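Local coordinates for protein 5-dehydro-2-deoxygluconokinase (Bacillus halodurans C-125, PDB 2QCV) that probably catalyses the ATP-dependent phosphorylation of 5-dehydro-2-deoxy-D-gluconate, a step in the breakdown of myo-inositol, as a PfkB-family sugar kinase, at residues F103-L115 / Y261-D273. Numbering follows the deposited sequence.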
ATOM      1  N   PHE A 103       5.444 -23.276  -5.437  1.00 31.51           N
ATOM      2  CA  PHE A 103       5.735 -24.161  -6.563  1.00 31.10           C
ATOM      3  C   PHE A 103       7.132 -24.711  -6.374  1.00 31.43           C
ATOM      4  O   PHE A 103       8.085 -23.944  -6.157  1.00 29.95           O
ATOM      5  CB  PHE A 103       5.713 -23.405  -7.883  1.00 29.98           C
ATOM      6  CG  PHE A 103       4.364 -22.902  -8.287  1.00 26.09           C
ATOM      7  CD1 PHE A 103       3.870 -21.706  -7.773  1.00 28.97           C
ATOM      8  CD2 PHE A 103       3.614 -23.600  -9.232  1.00 30.13           C
ATOM      9  CE1 PHE A 103       2.615 -21.249  -8.172  1.00 26.46           C
ATOM     10  CE2 PHE A 103       2.378 -23.126  -9.647  1.00 30.84           C
ATOM     11  CZ  PHE A 103       1.876 -21.988  -9.112  1.00 27.35           C
ATOM     12  N   THR A 104       7.282 -26.018  -6.475  1.00 31.92           N
ATOM     13  CA  THR A 104       8.595 -26.608  -6.147  1.00 34.55           C
ATOM     14  C   THR A 104       9.330 -26.944  -7.414  1.00 35.57           C
ATOM     15  O   THR A 104       8.728 -27.412  -8.386  1.00 37.80           O
ATOM     16  CB  THR A 104       8.455 -27.868  -5.292  1.00 37.22           C
ATOM     17  OG1 THR A 104       7.715 -28.835  -6.048  1.00 40.10           O
ATOM     18  CG2 THR A 104       7.752 -27.539  -3.992  1.00 33.30           C
ATOM     19  N   GLU A 105      10.619 -26.599  -7.436  1.00 36.85           N
ATOM     20  CA  GLU A 105      11.502 -26.965  -8.528  1.00 38.56           C
ATOM     21  C   GLU A 105      12.499 -27.954  -7.965  1.00 36.75           C
ATOM     22  O   GLU A 105      13.086 -27.691  -6.917  1.00 36.59           O
ATOM     23  CB  GLU A 105      12.279 -25.756  -9.044  1.00 38.47           C
ATOM     24  CG  GLU A 105      13.253 -26.118 -10.138  1.00 41.05           C
ATOM     25  CD  GLU A 105      13.972 -24.914 -10.684  1.00 40.94           C
ATOM     26  OE1 GLU A 105      14.947 -24.469 -10.032  1.00 41.54           O
ATOM     27  OE2 GLU A 105      13.534 -24.397 -11.737  1.00 36.61           O
ATOM     28  N   ILE A 106      12.678 -29.065  -8.670  1.00 37.30           N
ATOM     29  CA  ILE A 106      13.685 -30.078  -8.354  1.00 38.25           C
ATOM     30  C   ILE A 106      14.585 -30.237  -9.576  1.00 37.25           C
ATOM     31  O   ILE A 106      14.267 -30.966 -10.517  1.00 35.80           O
ATOM     32  CB  ILE A 106      13.015 -31.431  -7.989  1.00 36.74           C
ATOM     33  CG1 ILE A 106      11.938 -31.215  -6.910  1.00 42.36           C
ATOM     34  CG2 ILE A 106      14.041 -32.435  -7.440  1.00 36.78           C
ATOM     35  CD1 ILE A 106      10.937 -32.331  -6.839  1.00 40.96           C
ATOM     36  N   LYS A 107      15.699 -29.516  -9.589  1.00 37.34           N
ATOM     37  CA  LYS A 107      16.603 -29.618 -10.718  1.00 39.46           C
ATOM     38  C   LYS A 107      17.358 -30.956 -10.668  1.00 38.79           C
ATOM     39  O   LYS A 107      17.636 -31.568 -11.711  1.00 35.73           O
ATOM     40  CB  LYS A 107      17.578 -28.455 -10.707  1.00 41.03           C
ATOM     41  CG  LYS A 107      17.033 -27.208 -11.392  1.00 46.34           C
ATOM     42  CD  LYS A 107      18.017 -26.045 -11.220  1.00 45.28           C
ATOM     43  CE  LYS A 107      17.893 -25.056 -12.355  1.00 55.60           C
ATOM     44  NZ  LYS A 107      18.632 -23.808 -12.034  1.00 58.73           N
ATOM     45  N   SER A 108      17.639 -31.379  -9.440  1.00 39.48           N
ATOM     46  CA  SER A 108      18.360 -32.592  -9.100  1.00 43.10           C
ATOM     47  C   SER A 108      18.153 -32.807  -7.593  1.00 45.67           C
ATOM     48  O   SER A 108      17.725 -31.894  -6.898  1.00 45.59           O
ATOM     49  CB  SER A 108      19.857 -32.399  -9.355  1.00 42.56           C
ATOM     50  OG  SER A 108      20.409 -31.520  -8.385  1.00 44.81           O
ATOM     51  N   PRO A 109      18.494 -34.001  -7.066  1.00 50.47           N
ATOM     52  CA  PRO A 109      18.452 -34.176  -5.610  1.00 52.87           C
ATOM     53  C   PRO A 109      19.134 -33.052  -4.801  1.00 55.85           C
ATOM     54  O   PRO A 109      18.642 -32.696  -3.718  1.00 60.08           O
ATOM     55  CB  PRO A 109      19.156 -35.514  -5.415  1.00 52.57           C
ATOM     56  CG  PRO A 109      18.768 -36.283  -6.626  1.00 52.47           C
ATOM     57  CD  PRO A 109      18.865 -35.253  -7.744  1.00 51.27           C
ATOM     58  N   GLU A 110      20.205 -32.464  -5.345  1.00 55.79           N
ATOM     59  CA  GLU A 110      20.979 -31.423  -4.651  1.00 53.55           C
ATOM     60  C   GLU A 110      20.548 -30.002  -4.956  1.00 51.65           C
ATOM     61  O   GLU A 110      21.116 -29.081  -4.383  1.00 51.64           O
ATOM     62  CB  GLU A 110      22.472 -31.524  -5.003  1.00 55.84           C
ATOM     63  CG  GLU A 110      23.101 -32.908  -4.802  1.00 60.04           C
ATOM     64  CD  GLU A 110      22.821 -33.873  -5.945  1.00 71.49           C
ATOM     65  OE1 GLU A 110      22.556 -33.405  -7.081  1.00 75.34           O
ATOM     66  OE2 GLU A 110      22.872 -35.104  -5.701  1.00 77.16           O
ATOM     67  N   GLU A 111      19.594 -29.807  -5.876  1.00 48.03           N
ATOM     68  CA  GLU A 111      19.151 -28.468  -6.248  1.00 45.33           C
ATOM     69  C   GLU A 111      17.621 -28.404  -6.261  1.00 45.10           C
ATOM     70  O   GLU A 111      16.997 -28.686  -7.282  1.00 47.69           O
ATOM     71  CB  GLU A 111      19.699 -28.050  -7.621  1.00 43.87           C
ATOM     72  N   CYS A 112      17.036 -28.032  -5.128  1.00 40.71           N
ATOM     73  CA  CYS A 112      15.585 -27.849  -4.979  0.50 41.33           C
ATOM     74  C   CYS A 112      15.300 -26.440  -4.471  1.00 42.22           C
ATOM     75  O   CYS A 112      16.048 -25.924  -3.639  1.00 41.63           O
ATOM     76  CB  CYS A 112      15.016 -28.854  -3.964  0.50 42.83           C
ATOM     77  SG  CYS A 112      15.300 -30.617  -4.293  0.50 42.39           S
ATOM     78  N   SER A 113      14.209 -25.831  -4.925  1.00 40.02           N
ATOM     79  CA  SER A 113      13.865 -24.464  -4.525  1.00 38.81           C
ATOM     80  C   SER A 113      12.371 -24.245  -4.747  1.00 38.06           C
ATOM     81  O   SER A 113      11.716 -25.053  -5.405  1.00 36.02           O
ATOM     82  CB  SER A 113      14.656 -23.455  -5.345  1.00 37.62           C
ATOM     83  OG  SER A 113      14.386 -23.601  -6.721  1.00 41.24           O
ATOM     84  N   ILE A 114      11.858 -23.150  -4.205  1.00 38.22           N
ATOM     85  CA  ILE A 114      10.441 -22.867  -4.256  1.00 40.10           C
ATOM     86  C   ILE A 114      10.258 -21.495  -4.914  1.00 38.94           C
ATOM     87  O   ILE A 114      10.989 -20.533  -4.592  1.00 39.52           O
ATOM     88  CB  ILE A 114       9.814 -22.924  -2.836  1.00 39.15           C
ATOM     89  CG1 ILE A 114       9.602 -24.377  -2.404  1.00 46.88           C
ATOM     90  CG2 ILE A 114       8.501 -22.174  -2.750  1.00 43.31           C
ATOM     91  CD1 ILE A 114       9.347 -24.543  -0.906  1.00 47.90           C
ATOM     92  N   LEU A 115       9.309 -21.413  -5.844  1.00 33.67           N
ATOM     93  CA  LEU A 115       8.810 -20.128  -6.324  1.00 30.83           C
ATOM     94  C   LEU A 115       7.581 -19.841  -5.448  1.00 32.24           C
ATOM     95  O   LEU A 115       6.591 -20.579  -5.508  1.00 29.79           O
ATOM     96  CB  LEU A 115       8.467 -20.236  -7.825  1.00 27.69           C
ATOM     97  CG  LEU A 115       7.872 -19.008  -8.530  1.00 32.68           C
ATOM     98  CD1 LEU A 115       8.643 -17.738  -8.168  1.00 45.09           C
ATOM     99  CD2 LEU A 115       7.851 -19.229 -10.001  1.00 30.81           C
ATOM    100  N   TYR A 261      20.421 -39.771   8.791  1.00 27.67           N
ATOM    101  CA  TYR A 261      20.314 -41.100   8.169  1.00 27.95           C
ATOM    102  C   TYR A 261      20.738 -41.049   6.714  1.00 31.51           C
ATOM    103  O   TYR A 261      20.461 -40.077   6.033  1.00 34.03           O
ATOM    104  CB  TYR A 261      18.903 -41.670   8.351  1.00 29.21           C
ATOM    105  CG  TYR A 261      18.719 -42.142   9.759  1.00 29.24           C
ATOM    106  CD1 TYR A 261      18.350 -41.253  10.774  1.00 26.72           C
ATOM    107  CD2 TYR A 261      18.959 -43.460  10.102  1.00 29.45           C
ATOM    108  CE1 TYR A 261      18.216 -41.674  12.105  1.00 30.06           C
ATOM    109  CE2 TYR A 261      18.825 -43.896  11.413  1.00 28.82           C
ATOM    110  CZ  TYR A 261      18.476 -43.006  12.411  1.00 28.47           C
ATOM    111  OH  TYR A 261      18.390 -43.443  13.691  1.00 29.16           O
ATOM    112  N   LYS A 262      21.502 -42.050   6.273  1.00 31.15           N
ATOM    113  CA  LYS A 262      21.877 -42.205   4.872  0.50 32.69           C
ATOM    114  C   LYS A 262      20.584 -42.240   4.058  1.00 33.47           C
ATOM    115  O   LYS A 262      19.646 -42.941   4.425  1.00 31.66           O
ATOM    116  CB  LYS A 262      22.643 -43.514   4.647  0.50 32.58           C
ATOM    117  CG  LYS A 262      23.989 -43.650   5.352  0.50 32.84           C
ATOM    118  CD  LYS A 262      24.715 -44.930   4.886  0.50 34.30           C
ATOM    119  CE  LYS A 262      26.059 -45.178   5.591  0.50 35.22           C
ATOM    120  NZ  LYS A 262      26.775 -43.932   5.950  0.50 36.18           N
ATOM    121  N   THR A 263      20.504 -41.484   2.975  1.00 36.09           N
ATOM    122  CA  THR A 263      19.236 -41.430   2.227  1.00 39.68           C
ATOM    123  C   THR A 263      19.443 -41.149   0.742  1.00 38.56           C
ATOM    124  O   THR A 263      20.371 -40.437   0.368  1.00 37.07           O
ATOM    125  CB  THR A 263      18.161 -40.468   2.925  1.00 42.37           C
ATOM    126  OG1 THR A 263      17.631 -39.492   2.028  1.00 51.10           O
ATOM    127  CG2 THR A 263      18.722 -39.752   4.160  1.00 40.38           C
ATOM    128  N   LYS A 264      18.613 -41.784  -0.084  1.00 40.51           N
ATOM    129  CA  LYS A 264      18.551 -41.484  -1.532  1.00 40.23           C
ATOM    130  C   LYS A 264      17.602 -40.305  -1.692  1.00 38.28           C
ATOM    131  O   LYS A 264      16.403 -40.468  -1.717  1.00 39.43           O
ATOM    132  CB  LYS A 264      18.081 -42.710  -2.322  1.00 42.59           C
ATOM    133  N   VAL A 265      18.157 -39.103  -1.730  1.00 39.09           N
ATOM    134  CA  VAL A 265      17.362 -37.884  -1.692  1.00 40.47           C
ATOM    135  C   VAL A 265      16.651 -37.658  -3.036  1.00 44.07           C
ATOM    136  O   VAL A 265      17.264 -37.792  -4.109  1.00 45.72           O
ATOM    137  CB  VAL A 265      18.242 -36.651  -1.328  1.00 40.32           C
ATOM    138  CG1 VAL A 265      17.392 -35.373  -1.223  1.00 42.26           C
ATOM    139  CG2 VAL A 265      18.996 -36.897  -0.022  1.00 38.62           C
ATOM    140  N   LEU A 266      15.356 -37.357  -2.961  1.00 45.86           N
ATOM    141  CA  LEU A 266      14.574 -36.889  -4.120  1.00 49.18           C
ATOM    142  C   LEU A 266      14.347 -35.369  -4.055  1.00 49.68           C
ATOM    143  O   LEU A 266      14.647 -34.664  -5.025  1.00 48.49           O
ATOM    144  CB  LEU A 266      13.225 -37.618  -4.199  1.00 49.23           C
ATOM    145  CG  LEU A 266      13.266 -39.159  -4.175  1.00 54.99           C
ATOM    146  CD1 LEU A 266      11.845 -39.764  -4.316  1.00 58.35           C
ATOM    147  CD2 LEU A 266      14.211 -39.755  -5.228  1.00 53.80           C
ATOM    148  N   LYS A 267      13.835 -34.885  -2.914  1.00 49.31           N
ATOM    149  CA  LYS A 267      13.434 -33.479  -2.711  1.00 50.31           C
ATOM    150  C   LYS A 267      13.588 -33.088  -1.235  1.00 49.99           C
ATOM    151  O   LYS A 267      13.023 -33.764  -0.368  1.00 49.23           O
ATOM    152  CB  LYS A 267      11.946 -33.311  -3.092  1.00 52.31           C
ATOM    153  CG  LYS A 267      10.966 -34.134  -2.190  1.00 56.61           C
ATOM    154  CD  LYS A 267       9.868 -34.894  -2.945  1.00 57.16           C
ATOM    155  CE  LYS A 267       9.140 -35.927  -2.037  1.00 62.65           C
ATOM    156  NZ  LYS A 267       9.922 -37.184  -1.730  1.00 63.36           N
ATOM    157  N   THR A 268      14.293 -32.004  -0.923  1.00 45.82           N
ATOM    158  CA  THR A 268      14.588 -31.717   0.480  1.00 47.30           C
ATOM    159  C   THR A 268      13.510 -30.962   1.240  1.00 46.47           C
ATOM    160  O   THR A 268      13.617 -30.798   2.473  1.00 45.05           O
ATOM    161  CB  THR A 268      15.898 -30.977   0.631  1.00 50.00           C
ATOM    162  OG1 THR A 268      15.835 -29.757  -0.102  1.00 54.55           O
ATOM    163  CG2 THR A 268      17.060 -31.865   0.132  1.00 52.72           C
ATOM    164  N   PHE A 269      12.458 -30.527   0.542  1.00 42.21           N
ATOM    165  CA  PHE A 269      11.395 -29.779   1.214  1.00 43.52           C
ATOM    166  C   PHE A 269      10.787 -30.646   2.302  1.00 42.38           C
ATOM    167  O   PHE A 269      10.659 -31.856   2.144  1.00 42.86           O
ATOM    168  CB  PHE A 269      10.266 -29.417   0.254  1.00 46.45           C
ATOM    169  CG  PHE A 269      10.736 -28.979  -1.084  1.00 42.60           C
ATOM    170  CD1 PHE A 269      11.364 -27.746  -1.222  1.00 44.26           C
ATOM    171  CD2 PHE A 269      10.582 -29.813  -2.196  1.00 47.27           C
ATOM    172  CE1 PHE A 269      11.806 -27.318  -2.465  1.00 47.73           C
ATOM    173  CE2 PHE A 269      11.034 -29.406  -3.453  1.00 48.28           C
ATOM    174  CZ  PHE A 269      11.636 -28.153  -3.592  1.00 48.92           C
ATOM    175  N   GLY A 270      10.378 -30.024   3.387  1.00 43.49           N
ATOM    176  CA  GLY A 270       9.676 -30.794   4.431  1.00 42.90           C
ATOM    177  C   GLY A 270      10.541 -31.579   5.405  1.00 40.93           C
ATOM    178  O   GLY A 270      10.002 -32.131   6.362  1.00 37.25           O
ATOM    179  N   ALA A 271      11.858 -31.667   5.159  1.00 36.72           N
ATOM    180  CA  ALA A 271      12.775 -32.377   6.051  1.00 37.12           C
ATOM    181  C   ALA A 271      12.604 -31.867   7.472  1.00 34.31           C
ATOM    182  O   ALA A 271      12.517 -32.645   8.420  1.00 33.34           O
ATOM    183  CB  ALA A 271      14.260 -32.202   5.589  1.00 36.75           C
ATOM    184  N   GLY A 272      12.578 -30.550   7.622  1.00 34.91           N
ATOM    185  CA  GLY A 272      12.563 -29.930   8.958  1.00 35.08           C
ATOM    186  C   GLY A 272      11.256 -30.106   9.702  1.00 33.89           C
ATOM    187  O   GLY A 272      11.228 -30.172  10.934  1.00 29.84           O
ATOM    188  N   ASP A 273      10.162 -30.164   8.953  1.00 29.64           N
ATOM    189  CA  ASP A 273       8.846 -30.323   9.582  1.00 31.07           C
ATOM    190  C   ASP A 273       8.617 -31.761  10.027  1.00 29.10           C
ATOM    191  O   ASP A 273       7.979 -32.013  11.061  1.00 29.67           O
ATOM    192  CB  ASP A 273       7.782 -29.874   8.603  1.00 31.00           C
ATOM    193  CG  ASP A 273       7.921 -28.419   8.233  1.00 33.57           C
ATOM    194  OD1 ASP A 273       8.326 -27.580   9.092  1.00 33.60           O
ATOM    195  OD2 ASP A 273       7.550 -28.088   7.088  1.00 31.72           O
TER
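Phe269 presses its ring onto the hairpin formed by strands 103-106 and 111-115, and gives the largest share of the buried surface. Thr104 lays its methyl over one face, a CH-pi contact with CG2 4.0 Å from the ring centroid and 16° off the normal. With chi1 at 61° the methyl rather than the hydroxyl lies over the ring, and OG1 bonds to Asn25 ND2 and Ala26 N, so a beta-branched threonine serves both an apolar and a polar neighbour. Ile106 brings CG1 near the ring edge, 4.0 Å from Phe269 CE2. From the other strand, Cys112 CB lies 3.5 Å from Phe269 CZ; in the conformer modelled here, one of two, the sulfur makes an oblique sulfur-aromatic contact. Ile114 runs alongside the ring, pointing the opposite way, with CG1 3.7 Å from Phe269 CE1.

Closer to the turn, side chains meet main chain. Ile106 CG2 sits 3.3 Å from Leu266 O, while Pro109, whose rigid ring suits the second position of the type I turn Ser108-Glu111, packs CB 3.2 Å from Val265 O. No hydrogen bond joins the segments. Glu105 O lies at the edge of the Phe269 ring, in its plane, 3.7 Å from CZ, but is bonded to Ser113 N; Thr268 N, buried by the contact, has no partner in the model.

Beyond Phe269 lies the GAGD motif of the PfkB family, Gly270-Ala271-Gly272-Asp273. Gly270, whose positive phi in a type II turn suits glycine, occupies the N-cap position of helix 271-284, and Asp273 bonds to Ser46 and Asn49. Lys267 and Leu266 pair through their backbones with Val304 of helix 289-305. The contact joins the four-stranded lid sheet, where strand 101-106 runs beside 21-26, to the loop entering a helix of the main ribokinase-like domain.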